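Local coordinates for 6b protein (Agrobacterium vitis, PDB 3AQ2) that probably disturbs plant cell proliferation as an Agrobacterium toxin with an ADP-ribosylation fold, and may act on the host's miRNA machinery, at residues A[4-9]-A[33-38]; A[42-46]-A[193-197]; A[57-63]-A[138-142]; A[132-138]-A[198-204]. All blocks are in the same frame, centred on the assembly; numbering follows the deposited sequence.

Contact 1. Residues A[4-9]-A[33-38]; sequences MTVPTW and DFRSTL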
loop_
_atom_site.group_PDB
_atom_site.type_symbol
_atom_site.label_atom_id
_atom_site.label_comp_id
_atom_site.label_asym_id
_atom_site.label_seq_id
_atom_site.Cartn_x
_atom_site.Cartn_y
_atom_site.Cartn_z
ATOM N N MET A 4 5.202 6.098 19.722
ATOM C CA MET A 4 3.804 5.720 20.067
ATOM C C MET A 4 3.291 4.511 19.285
ATOM O O MET A 4 3.955 4.044 18.352
ATOM C CB MET A 4 2.885 6.923 19.886
ATOM C CG MET A 4 3.285 8.063 20.810
ATOM S SD MET A 4 2.058 9.366 20.900
ATOM C CE MET A 4 2.259 10.087 19.289
ATOM N N THR A 5 2.132 3.991 19.691
ATOM C CA THR A 5 1.549 2.817 19.030
ATOM C C THR A 5 0.727 3.249 17.819
ATOM O O THR A 5 0.253 4.385 17.744
ATOM C CB THR A 5 0.666 1.961 19.985
ATOM O OG1 THR A 5 -0.517 2.686 20.341
ATOM C CG2 THR A 5 1.425 1.587 21.256
ATOM N N VAL A 6 0.554 2.331 16.875
ATOM C CA VAL A 6 -0.164 2.635 15.638
ATOM C C VAL A 6 -1.583 3.230 15.810
ATOM O O VAL A 6 -1.935 4.143 15.062
ATOM C CB VAL A 6 -0.141 1.427 14.676
ATOM C CG1 VAL A 6 -1.176 1.572 13.585
ATOM C CG2 VAL A 6 1.235 1.288 14.072
ATOM N N PRO A 7 -2.385 2.735 16.781
ATOM C CA PRO A 7 -3.705 3.359 17.000
ATOM C C PRO A 7 -3.684 4.868 17.275
ATOM O O PRO A 7 -4.721 5.523 17.120
ATOM C CB PRO A 7 -4.261 2.598 18.208
ATOM C CG PRO A 7 -3.593 1.259 18.128
ATOM C CD PRO A 7 -2.194 1.577 17.682
ATOM N N THR A 8 -2.535 5.428 17.656
ATOM C CA THR A 8 -2.428 6.888 17.818
ATOM C C THR A 8 -2.457 7.636 16.482
ATOM O O THR A 8 -2.704 8.854 16.443
ATOM C CB THR A 8 -1.160 7.326 18.588
ATOM O OG1 THR A 8 0.015 7.072 17.807
ATOM C CG2 THR A 8 -1.066 6.631 19.934
ATOM N N TRP A 9 -2.170 6.914 15.403
ATOM C CA TRP A 9 -2.103 7.519 14.079
ATOM C C TRP A 9 -3.480 7.634 13.445
ATOM O O TRP A 9 -4.173 6.626 13.268
ATOM C CB TRP A 9 -1.186 6.697 13.169
ATOM C CG TRP A 9 -1.148 7.224 11.765
ATOM C CD1 TRP A 9 -1.722 6.661 10.659
ATOM C CD2 TRP A 9 -0.495 8.416 11.318
ATOM N NE1 TRP A 9 -1.476 7.441 9.552
ATOM C CE2 TRP A 9 -0.721 8.521 9.926
ATOM C CE3 TRP A 9 0.258 9.409 11.960
ATOM C CZ2 TRP A 9 -0.216 9.582 9.158
ATOM C CZ3 TRP A 9 0.762 10.467 11.202
ATOM C CH2 TRP A 9 0.525 10.539 9.807
ATOM N N ASP A 33 5.159 12.801 9.364
ATOM C CA ASP A 33 4.400 12.788 10.634
ATOM C C ASP A 33 4.260 11.377 11.193
ATOM O O ASP A 33 4.287 11.169 12.413
ATOM C CB ASP A 33 3.003 13.383 10.461
ATOM C CG ASP A 33 3.016 14.892 10.233
ATOM O OD1 ASP A 33 4.080 15.544 10.377
ATOM O OD2 ASP A 33 1.939 15.427 9.913
ATOM N N PHE A 34 4.078 10.417 10.289
ATOM C CA PHE A 34 4.009 8.997 10.637
ATOM C C PHE A 34 5.331 8.528 11.268
ATOM O O PHE A 34 5.342 7.966 12.366
ATOM C CB PHE A 34 3.691 8.205 9.364
ATOM C CG PHE A 34 3.397 6.752 9.591
ATOM C CD1 PHE A 34 2.084 6.317 9.729
ATOM C CD2 PHE A 34 4.416 5.810 9.615
ATOM C CE1 PHE A 34 1.793 4.970 9.901
ATOM C CE2 PHE A 34 4.140 4.452 9.800
ATOM C CZ PHE A 34 2.816 4.029 9.946
ATOM N N ARG A 35 6.443 8.790 10.576
ATOM C CA ARG A 35 7.779 8.436 11.053
ATOM C C ARG A 35 8.099 9.119 12.382
ATOM O O ARG A 35 8.649 8.485 13.292
ATOM C CB ARG A 35 8.849 8.775 9.994
ATOM C CG ARG A 35 10.295 8.855 10.536
ATOM C CD ARG A 35 10.940 7.479 10.747
ATOM N NE ARG A 35 11.847 7.426 11.898
ATOM C CZ ARG A 35 13.083 7.922 11.935
ATOM N NH1 ARG A 35 13.607 8.540 10.879
ATOM N NH2 ARG A 35 13.804 7.806 13.044
ATOM N N SER A 36 7.741 10.398 12.493
ATOM C CA SER A 36 8.058 11.195 13.680
ATOM C C SER A 36 7.412 10.616 14.938
ATOM O O SER A 36 8.042 10.562 16.002
ATOM C CB SER A 36 7.634 12.656 13.493
ATOM O OG SER A 36 8.400 13.292 12.477
ATOM N N THR A 37 6.169 10.163 14.802
ATOM C CA THR A 37 5.384 9.726 15.952
ATOM C C THR A 37 5.541 8.246 16.269
ATOM O O THR A 37 5.320 7.839 17.410
ATOM C CB THR A 37 3.884 10.014 15.770
ATOM O OG1 THR A 37 3.397 9.316 14.616
ATOM C CG2 THR A 37 3.626 11.519 15.619
ATOM N N LEU A 38 5.923 7.451 15.269
ATOM C CA LEU A 38 5.934 5.982 15.420
ATOM C C LEU A 38 7.313 5.305 15.352
ATOM O O LEU A 38 7.423 4.103 15.609
ATOM C CB LEU A 38 4.989 5.340 14.398
ATOM C CG LEU A 38 3.512 5.760 14.405
ATOM C CD1 LEU A 38 2.770 5.062 13.274
ATOM C CD2 LEU A 38 2.831 5.445 15.718
HETATM O O HOH W 1 5.682 2.534 16.888
HETATM O O HOH W 2 0.921 8.720 15.599
#
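Met4 and Leu38 bring the two backbones closest, their CA atoms 5.1 Å apart, where the N-terminal segment 4-9, with its 3-10 turn at Val6 to Thr8, lies against the last turns of helix 20-38. One direct backbone hydrogen bond joins them: Met4 N donates to Thr37 O at 2.9 Å, nearly in line with the C=O bond. A water adds a second tie by donating to both Met4 O and Leu38 O. Further along, another water joins Thr8 OG1 to Thr37 OG1; Thr5 O accepts from both Thr8 OG1, at 2.7 Å, and Thr8 N. Between these polar links sits Leu38, whose CD2 faces the carbonyl oxygens of Met4 and Thr5 while CD1 meets Val6 CG2 at 4.2 Å. The bent Met4 side chain brings CE against Thr37 CB.

Trp9 makes the main apolar contact. Its CG lies anti to the backbone N (chi1 176°), which carries the indole across to the helix, and the edge of Phe34 meets one indole face with the two planes at 80°. Phe34 CD1 comes within 3.6 Å of Trp9 CE2, and Phe34 CB sits over the six-membered ring in a CH-pi contact, 4.1 Å from its centroid. Asp33 CB touches the ring's edge, its carboxylate turning instead to Gln29 and Arg12. The edge-to-face pair, with weak NE1 bonds to Ile197 O and Val198 O, probably sets the tilt of the buried indole, whereas the exposed first modelled residues are held by backbone and water bonds.

Contact 2. Residues A[42-46]-A[193-197]; sequences VYFNR and IHYPI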
loop_
_atom_site.group_PDB
_atom_site.type_symbol
_atom_site.label_atom_id
_atom_site.label_comp_id
_atom_site.label_asym_id
_atom_site.label_seq_id
_atom_site.Cartn_x
_atom_site.Cartn_y
_atom_site.Cartn_z
ATOM N N VAL A 42 8.371 -0.031 13.149
ATOM C CA VAL A 42 6.984 -0.025 13.610
ATOM C C VAL A 42 6.362 -1.421 13.593
ATOM O O VAL A 42 6.037 -1.939 12.536
ATOM C CB VAL A 42 6.110 0.944 12.763
ATOM C CG1 VAL A 42 4.700 1.036 13.319
ATOM C CG2 VAL A 42 6.734 2.334 12.706
ATOM N N TYR A 43 6.193 -2.006 14.782
ATOM C CA TYR A 43 5.343 -3.188 14.939
ATOM C C TYR A 43 3.911 -2.708 15.092
ATOM O O TYR A 43 3.677 -1.563 15.494
ATOM C CB TYR A 43 5.771 -4.024 16.139
ATOM C CG TYR A 43 7.043 -4.787 15.877
ATOM C CD1 TYR A 43 8.281 -4.204 16.120
ATOM C CD2 TYR A 43 7.014 -6.074 15.328
ATOM C CE1 TYR A 43 9.457 -4.892 15.875
ATOM C CE2 TYR A 43 8.197 -6.772 15.079
ATOM C CZ TYR A 43 9.413 -6.163 15.346
ATOM O OH TYR A 43 10.611 -6.807 15.104
ATOM N N PHE A 44 2.948 -3.563 14.767
ATOM C CA PHE A 44 1.559 -3.093 14.695
ATOM C C PHE A 44 0.498 -4.130 14.990
ATOM O O PHE A 44 -0.532 -3.799 15.576
ATOM C CB PHE A 44 1.273 -2.429 13.341
ATOM C CG PHE A 44 1.598 -3.295 12.142
ATOM C CD1 PHE A 44 0.613 -4.105 11.560
ATOM C CD2 PHE A 44 2.879 -3.306 11.605
ATOM C CE1 PHE A 44 0.902 -4.906 10.448
ATOM C CE2 PHE A 44 3.184 -4.107 10.480
ATOM C CZ PHE A 44 2.190 -4.913 9.914
ATOM N N ASN A 45 0.751 -5.378 14.596
ATOM C CA ASN A 45 -0.228 -6.439 14.784
ATOM C C ASN A 45 0.122 -7.348 15.949
ATOM O O ASN A 45 1.233 -7.871 16.017
ATOM C CB ASN A 45 -0.378 -7.278 13.508
ATOM C CG ASN A 45 -1.592 -8.196 13.562
ATOM O OD1 ASN A 45 -2.732 -7.728 13.636
ATOM N ND2 ASN A 45 -1.355 -9.510 13.534
ATOM N N ARG A 46 -0.845 -7.545 16.847
ATOM C CA ARG A 46 -0.667 -8.421 18.005
ATOM C C ARG A 46 -0.575 -9.891 17.601
ATOM O O ARG A 46 -1.277 -10.355 16.700
ATOM C CB ARG A 46 -1.806 -8.220 19.010
ATOM C CG ARG A 46 -1.882 -6.807 19.565
ATOM C CD ARG A 46 -0.691 -6.491 20.477
ATOM N NE ARG A 46 -0.546 -5.052 20.703
ATOM C CZ ARG A 46 0.430 -4.487 21.410
ATOM N NH1 ARG A 46 1.368 -5.235 21.978
ATOM N NH2 ARG A 46 0.465 -3.163 21.544
ATOM N N ILE A 193 -5.928 -7.829 5.868
ATOM C CA ILE A 193 -5.080 -7.888 7.055
ATOM C C ILE A 193 -5.085 -6.566 7.816
ATOM O O ILE A 193 -5.312 -5.505 7.236
ATOM C CB ILE A 193 -3.619 -8.299 6.697
ATOM C CG1 ILE A 193 -2.947 -7.285 5.760
ATOM C CG2 ILE A 193 -3.607 -9.706 6.070
ATOM C CD1 ILE A 193 -1.441 -7.504 5.590
ATOM N N HIS A 194 -4.859 -6.631 9.120
ATOM C CA HIS A 194 -4.609 -5.432 9.903
ATOM C C HIS A 194 -3.242 -4.852 9.512
ATOM O O HIS A 194 -2.219 -5.538 9.614
ATOM C CB HIS A 194 -4.651 -5.791 11.387
ATOM C CG HIS A 194 -4.174 -4.711 12.299
ATOM N ND1 HIS A 194 -4.517 -3.383 12.143
ATOM C CD2 HIS A 194 -3.428 -4.777 13.427
ATOM C CE1 HIS A 194 -3.969 -2.674 13.114
ATOM N NE2 HIS A 194 -3.296 -3.494 13.901
ATOM N N TYR A 195 -3.227 -3.597 9.060
ATOM C CA TYR A 195 -1.996 -2.996 8.538
ATOM C C TYR A 195 -2.093 -1.469 8.571
ATOM O O TYR A 195 -3.131 -0.920 8.200
ATOM C CB TYR A 195 -1.768 -3.470 7.095
ATOM C CG TYR A 195 -0.373 -3.217 6.567
ATOM C CD1 TYR A 195 0.596 -4.225 6.614
ATOM C CD2 TYR A 195 -0.026 -1.975 6.021
ATOM C CE1 TYR A 195 1.888 -4.000 6.135
ATOM C CE2 TYR A 195 1.262 -1.735 5.541
ATOM C CZ TYR A 195 2.209 -2.758 5.600
ATOM O OH TYR A 195 3.480 -2.527 5.124
ATOM N N PRO A 196 -1.023 -0.778 9.020
ATOM C CA PRO A 196 -1.131 0.680 9.132
ATOM C C PRO A 196 -1.185 1.351 7.770
ATOM O O PRO A 196 -0.403 1.018 6.880
ATOM C CB PRO A 196 0.165 1.085 9.853
ATOM C CG PRO A 196 0.690 -0.200 10.467
ATOM C CD PRO A 196 0.299 -1.248 9.474
ATOM N N ILE A 197 -2.117 2.285 7.628
ATOM C CA ILE A 197 -2.256 3.063 6.406
ATOM C C ILE A 197 -1.815 4.487 6.708
ATOM O O ILE A 197 -2.293 5.089 7.668
ATOM C CB ILE A 197 -3.730 3.039 5.899
ATOM C CG1 ILE A 197 -4.241 1.589 5.738
ATOM C CG2 ILE A 197 -3.865 3.839 4.584
ATOM C CD1 ILE A 197 -3.404 0.701 4.793
#
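Phe44 O takes a weak hydrogen bond from His194 NE2, 3.2 Å long and bent to 134° at the hydrogen. The other imidazole nitrogen, ND1, is bonded to Arg82 O; carbonyl oxygens thus engage both ring nitrogens, which probably limits the ring's rotation. Asn45 OD1 approaches the same ring at its edge, in its plane, 3.0 Å from His194 CD2; the amide's ND2 is bonded to Asp55.

Next to this polar edge the Phe44 ring turns toward 193-197. With CG between the backbone N and the carbonyl carbon (chi1 54°), the ring is carried over to Pro196 and presents a face to it; Pro196 CD stands 3.6 Å from the ring centroid and 15° off the normal, a CH-pi contact. His194 O lies near the plane of the phenyl ring, 3.3 Å from Phe44 CE1. At the far end Phe44 CZ reaches Tyr195 CD1 at 3.7 Å, the two rings meeting obliquely.

The contact joins the chain leaving strand 41-43 to that leaving strand 192-194, without pairing them in a sheet. Its cohesion probably comes mostly from the buried Phe44-Pro196-Tyr195 cluster, to which the polar edge adds one weak imidazole bond.

Contact 3. Residues A[57-63]-A[138-142]; sequences EYLLSDQ and LMSQL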
loop_
_atom_site.group_PDB
_atom_site.type_symbol
_atom_site.label_atom_id
_atom_site.label_comp_id
_atom_site.label_asym_id
_atom_site.label_seq_id
_atom_site.Cartn_x
_atom_site.Cartn_y
_atom_site.Cartn_z
ATOM N N GLU A 57 5.924 -9.029 12.067
ATOM C CA GLU A 57 5.913 -8.080 10.939
ATOM C C GLU A 57 6.178 -6.654 11.416
ATOM O O GLU A 57 5.539 -6.190 12.364
ATOM C CB GLU A 57 4.591 -8.150 10.171
ATOM C CG GLU A 57 4.645 -7.402 8.843
ATOM C CD GLU A 57 3.476 -7.712 7.906
ATOM O OE1 GLU A 57 2.522 -8.404 8.318
ATOM O OE2 GLU A 57 3.540 -7.261 6.742
ATOM N N TYR A 58 7.110 -5.960 10.765
ATOM C CA TYR A 58 7.436 -4.589 11.160
ATOM C C TYR A 58 7.589 -3.685 9.946
ATOM O O TYR A 58 8.052 -4.131 8.895
ATOM C CB TYR A 58 8.709 -4.555 12.023
ATOM C CG TYR A 58 9.953 -5.055 11.310
ATOM C CD1 TYR A 58 10.697 -4.200 10.506
ATOM C CD2 TYR A 58 10.390 -6.375 11.453
ATOM C CE1 TYR A 58 11.840 -4.632 9.842
ATOM C CE2 TYR A 58 11.546 -6.824 10.782
ATOM C CZ TYR A 58 12.254 -5.938 9.978
ATOM O OH TYR A 58 13.395 -6.330 9.299
ATOM N N LEU A 59 7.162 -2.436 10.088
ATOM C CA LEU A 59 7.332 -1.447 9.033
ATOM C C LEU A 59 8.691 -0.816 9.160
ATOM O O LEU A 59 9.157 -0.530 10.266
ATOM C CB LEU A 59 6.279 -0.332 9.121
ATOM C CG LEU A 59 4.800 -0.699 9.187
ATOM C CD1 LEU A 59 3.963 0.574 9.151
ATOM C CD2 LEU A 59 4.411 -1.623 8.055
ATOM N N LEU A 60 9.287 -0.564 7.996
ATOM C CA LEU A 60 10.517 0.189 7.884
ATOM C C LEU A 60 10.088 1.571 7.397
ATOM O O LEU A 60 9.697 1.731 6.245
ATOM C CB LEU A 60 11.455 -0.483 6.866
ATOM C CG LEU A 60 11.895 -1.949 7.070
ATOM C CD1 LEU A 60 10.750 -2.932 6.884
ATOM C CD2 LEU A 60 13.004 -2.300 6.097
ATOM N N SER A 61 10.114 2.554 8.286
ATOM C CA SER A 61 9.547 3.863 7.961
ATOM C C SER A 61 10.561 4.854 7.384
ATOM O O SER A 61 10.181 5.946 6.953
ATOM C CB SER A 61 8.878 4.464 9.187
ATOM O OG SER A 61 9.809 4.567 10.238
ATOM N N ASP A 62 11.839 4.466 7.384
ATOM C CA ASP A 62 12.896 5.218 6.690
ATOM C C ASP A 62 12.945 4.842 5.209
ATOM O O ASP A 62 14.008 4.483 4.667
ATOM C CB ASP A 62 14.261 4.934 7.309
ATOM C CG ASP A 62 14.465 5.628 8.633
ATOM O OD1 ASP A 62 13.784 6.645 8.902
ATOM O OD2 ASP A 62 15.327 5.161 9.406
ATOM N N GLN A 63 11.795 4.899 4.557
ATOM C CA GLN A 63 11.740 4.727 3.119
ATOM C C GLN A 63 10.591 5.566 2.609
ATOM O O GLN A 63 9.818 6.098 3.403
ATOM C CB GLN A 63 11.572 3.250 2.733
ATOM C CG GLN A 63 10.236 2.628 3.135
ATOM C CD GLN A 63 10.136 1.149 2.792
ATOM O OE1 GLN A 63 9.805 0.324 3.656
ATOM N NE2 GLN A 63 10.429 0.802 1.538
ATOM N N LEU A 138 3.796 2.577 4.144
ATOM C CA LEU A 138 5.193 2.211 4.311
ATOM C C LEU A 138 5.219 0.691 4.414
ATOM O O LEU A 138 4.422 0.085 5.147
ATOM C CB LEU A 138 5.772 2.872 5.559
ATOM C CG LEU A 138 5.946 4.379 5.354
ATOM C CD1 LEU A 138 6.054 5.087 6.688
ATOM C CD2 LEU A 138 7.166 4.692 4.478
ATOM N N MET A 139 6.094 0.069 3.628
ATOM C CA MET A 139 6.109 -1.390 3.519
ATOM C C MET A 139 6.869 -2.055 4.667
ATOM O O MET A 139 7.871 -1.523 5.171
ATOM C CB MET A 139 6.745 -1.809 2.194
ATOM C CG MET A 139 5.865 -1.470 1.005
ATOM S SD MET A 139 6.666 -1.859 -0.560
ATOM C CE MET A 139 8.138 -0.848 -0.422
ATOM N N SER A 140 6.361 -3.217 5.071
ATOM C CA SER A 140 7.017 -4.059 6.059
ATOM C C SER A 140 8.159 -4.861 5.425
ATOM O O SER A 140 8.366 -4.816 4.209
ATOM C CB SER A 140 6.002 -5.028 6.650
ATOM O OG SER A 140 5.704 -6.027 5.692
ATOM N N GLN A 141 8.876 -5.624 6.242
ATOM C CA GLN A 141 9.992 -6.412 5.727
ATOM C C GLN A 141 9.496 -7.582 4.867
ATOM O O GLN A 141 10.288 -8.222 4.172
ATOM C CB GLN A 141 10.924 -6.883 6.851
ATOM C CG GLN A 141 10.549 -8.226 7.498
ATOM C CD GLN A 141 9.434 -8.137 8.551
ATOM O OE1 GLN A 141 8.570 -7.259 8.515
ATOM N NE2 GLN A 141 9.449 -9.083 9.479
ATOM N N LEU A 142 8.190 -7.846 4.904
ATOM C CA LEU A 142 7.616 -8.944 4.115
ATOM C C LEU A 142 7.352 -8.571 2.659
ATOM O O LEU A 142 6.995 -9.437 1.848
ATOM C CB LEU A 142 6.352 -9.495 4.775
ATOM C CG LEU A 142 6.515 -10.011 6.204
ATOM C CD1 LEU A 142 5.178 -10.500 6.703
ATOM C CD2 LEU A 142 7.556 -11.122 6.294
#
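A single beta bridge, Leu59 with Ser140, joins strand 58-60 to the loop 138-142 that links strands 133-137 and 143-151; the CA atoms of the pair are 4.0 Å apart. On one side of the bridge Leu60 N donates weakly but almost straight to Met139 O, at 3.3 Å. On the other, Gln141 N donates to Tyr58 O, at 3.2 Å and 137°.

Gln141 doubles back so that its amide lies nearly flat over one face of the Tyr58 ring, the planes 22° apart and Gln141 CD 3.3 Å from Tyr58 CE2. From there Gln141 OE1 takes the Tyr58 N-H in a straight bond of 3.0 Å, while its NE2 is bonded to Asp56 O. The side-chain amide thus stands in for a backbone partner beside Tyr58.

Side chains also meet at both ends: Leu138 CD1 touches Ser61 CB at 3.8 Å, and Leu142 CD1 lies against the Glu57 carboxylate, whose OE1 forms a salt bridge with Arg161. Ser140 OG is gripped twice. It accepts from Leu142 N, closing an ST turn, and gives its proton to the anti lone pair of Glu57 OE2 in a bond of 2.7 Å.

Contact 4. Residues A[132-138]-A[198-204]; sequences GFFLAIL and VALGSCH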
loop_
_atom_site.group_PDB
_atom_site.type_symbol
_atom_site.label_atom_id
_atom_site.label_comp_id
_atom_site.label_asym_id
_atom_site.label_seq_id
_atom_site.Cartn_x
_atom_site.Cartn_y
_atom_site.Cartn_z
ATOM N N GLY A 132 -9.094 3.476 -9.093
ATOM C CA GLY A 132 -9.376 4.914 -9.119
ATOM C C GLY A 132 -8.937 5.649 -7.866
ATOM O O GLY A 132 -8.904 6.878 -7.863
ATOM N N PHE A 133 -8.651 4.894 -6.797
ATOM C CA PHE A 133 -8.223 5.437 -5.503
ATOM C C PHE A 133 -6.959 4.728 -5.030
ATOM O O PHE A 133 -6.489 3.802 -5.688
ATOM C CB PHE A 133 -9.359 5.307 -4.476
ATOM C CG PHE A 133 -10.497 6.244 -4.753
ATOM C CD1 PHE A 133 -11.349 6.013 -5.835
ATOM C CD2 PHE A 133 -10.667 7.406 -3.998
ATOM C CE1 PHE A 133 -12.379 6.919 -6.147
ATOM C CE2 PHE A 133 -11.695 8.315 -4.302
ATOM C CZ PHE A 133 -12.556 8.060 -5.374
ATOM N N PHE A 134 -6.385 5.172 -3.918
ATOM C CA PHE A 134 -5.156 4.528 -3.446
ATOM C C PHE A 134 -5.045 4.549 -1.939
ATOM O O PHE A 134 -5.618 5.410 -1.262
ATOM C CB PHE A 134 -3.906 5.203 -4.051
ATOM C CG PHE A 134 -3.681 6.624 -3.564
ATOM C CD1 PHE A 134 -2.949 6.873 -2.391
ATOM C CD2 PHE A 134 -4.207 7.708 -4.270
ATOM C CE1 PHE A 134 -2.744 8.188 -1.920
ATOM C CE2 PHE A 134 -4.002 9.035 -3.817
ATOM C CZ PHE A 134 -3.281 9.277 -2.647
ATOM N N LEU A 135 -4.269 3.594 -1.444
ATOM C CA LEU A 135 -3.779 3.568 -0.074
ATOM C C LEU A 135 -2.274 3.818 -0.153
ATOM O O LEU A 135 -1.569 3.145 -0.903
ATOM C CB LEU A 135 -4.044 2.185 0.546
ATOM C CG LEU A 135 -5.515 1.742 0.563
ATOM C CD1 LEU A 135 -5.630 0.284 0.988
ATOM C CD2 LEU A 135 -6.317 2.651 1.473
ATOM N N ALA A 136 -1.787 4.801 0.592
ATOM C CA ALA A 136 -0.353 5.059 0.683
ATOM C C ALA A 136 0.185 4.384 1.938
ATOM O O ALA A 136 -0.344 4.580 3.042
ATOM C CB ALA A 136 -0.091 6.565 0.693
ATOM N N ILE A 137 1.235 3.580 1.765
ATOM C CA ILE A 137 1.777 2.795 2.865
ATOM C C ILE A 137 3.287 2.891 2.959
ATOM O O ILE A 137 3.961 3.264 1.988
ATOM C CB ILE A 137 1.418 1.284 2.733
ATOM C CG1 ILE A 137 2.007 0.687 1.436
ATOM C CG2 ILE A 137 -0.110 1.061 2.883
ATOM C CD1 ILE A 137 2.012 -0.853 1.443
ATOM N N LEU A 138 3.796 2.577 4.144
ATOM C CA LEU A 138 5.193 2.211 4.311
ATOM C C LEU A 138 5.219 0.691 4.414
ATOM O O LEU A 138 4.422 0.085 5.147
ATOM C CB LEU A 138 5.772 2.872 5.559
ATOM C CG LEU A 138 5.946 4.379 5.354
ATOM C CD1 LEU A 138 6.054 5.087 6.688
ATOM C CD2 LEU A 138 7.166 4.692 4.478
ATOM N N VAL A 198 -0.886 5.019 5.912
ATOM C CA VAL A 198 -0.425 6.389 6.116
ATOM C C VAL A 198 -1.494 7.381 5.647
ATOM O O VAL A 198 -1.882 8.295 6.387
ATOM C CB VAL A 198 0.911 6.658 5.402
ATOM C CG1 VAL A 198 1.334 8.126 5.596
ATOM C CG2 VAL A 198 1.982 5.698 5.925
ATOM N N ALA A 199 -1.969 7.177 4.425
ATOM C CA ALA A 199 -2.947 8.075 3.820
ATOM C C ALA A 199 -3.795 7.330 2.797
ATOM O O ALA A 199 -3.418 6.250 2.331
ATOM C CB ALA A 199 -2.237 9.254 3.152
ATOM N N LEU A 200 -4.938 7.913 2.446
ATOM C CA LEU A 200 -5.722 7.428 1.305
ATOM C C LEU A 200 -6.076 8.620 0.419
ATOM O O LEU A 200 -6.085 9.767 0.878
ATOM C CB LEU A 200 -6.985 6.673 1.746
ATOM C CG LEU A 200 -8.142 7.450 2.399
ATOM C CD1 LEU A 200 -9.480 6.782 2.093
ATOM C CD2 LEU A 200 -7.956 7.578 3.924
ATOM N N GLY A 201 -6.340 8.355 -0.856
ATOM C CA GLY A 201 -6.667 9.455 -1.752
ATOM C C GLY A 201 -7.249 8.956 -3.049
ATOM O O GLY A 201 -7.505 7.756 -3.212
ATOM N N SER A 202 -7.478 9.909 -3.948
ATOM C CA SER A 202 -8.021 9.643 -5.278
ATOM C C SER A 202 -6.926 9.700 -6.348
ATOM O O SER A 202 -5.935 10.425 -6.193
ATOM C CB SER A 202 -9.090 10.686 -5.593
ATOM O OG SER A 202 -9.547 10.546 -6.931
ATOM N N CYS A 203 -7.125 8.943 -7.436
ATOM C CA CYS A 203 -6.260 8.984 -8.611
ATOM C C CYS A 203 -6.815 9.901 -9.702
ATOM O O CYS A 203 -6.193 10.074 -10.746
ATOM C CB CYS A 203 -6.042 7.576 -9.185
ATOM S SG CYS A 203 -5.238 6.499 -7.996
ATOM N N HIS A 204 -7.987 10.476 -9.447
ATOM C CA HIS A 204 -8.666 11.342 -10.419
ATOM C C HIS A 204 -8.211 12.767 -10.177
ATOM O O HIS A 204 -8.946 13.601 -9.624
ATOM C CB HIS A 204 -10.180 11.179 -10.299
ATOM C CG HIS A 204 -10.619 9.764 -10.473
ATOM N ND1 HIS A 204 -10.417 9.069 -11.646
ATOM C CD2 HIS A 204 -11.197 8.894 -9.608
ATOM C CE1 HIS A 204 -10.870 7.834 -11.504
ATOM N NE2 HIS A 204 -11.355 7.706 -10.279
#
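The Phe134 ring lies face-on over Gly201, whose CA is 3.8 Å from the ring centroid in a CH-pi contact. This reach across the strand pair follows from Phe134 CG standing between the backbone N and the carbonyl carbon (chi1 67°). Gly201, with no side chain, lets the ring lie directly on the backbone, its N facing the ring centre. At the edge of the same ring are Ser202 O, in its plane, and Cys203 SG, 4.1 Å from Phe134 CD2.

Phe133 turns to the other face of the sheet. Ser202 OG lies over one face of its ring, toward the rim, and His204 points an edge at the ring in an offset edge-to-face pair with planes at 77°. Leu135 and Leu200 share this side; Ala136 and Ala199 share Phe134's, their CB atoms 4.2 Å apart.

Between these two layers the backbones bond in antiparallel register. Phe134 N and Gly201 O are 2.9 Å apart, with the return bond from Gly201 N to Phe134 O; Ala136 N donates to Ala199 O and Cys203 N to Gly132 O, each at 2.8 Å. Val198 N and, weakly, Ala199 N both donate to Ala136 O, forming a classic beta bulge. The strands are the inner pair of a mixed four-stranded sheet, between 66-70 and 12-13, in a protein assigned to the ADP-ribosylation fold.

How the contacts relate
Contact 4 is the buried heart of the set, an antiparallel strand pair with a bulge at one end; contacts 2 and 3 are also buried but join strands to loops, and contact 1 is partly open to solvent. Contact 3 continues directly from contact 4 through Leu138. Helix 20-38 of contact 1 covers this region, Phe34 packing on Leu138, Leu59 and Val198, while Arg35 forms a salt bridge with Asp62. Contacts 2 and 3 meet through paired strands 41-43 and 58-60, and Tyr195 OH probably bonds Leu138 O. The chemistry shifts accordingly: repeated backbone bonds in contact 4, mixed backbone and side-chain bonds in contact 3, ring packing in contact 2, an aromatic pair and bridging waters in contact 1.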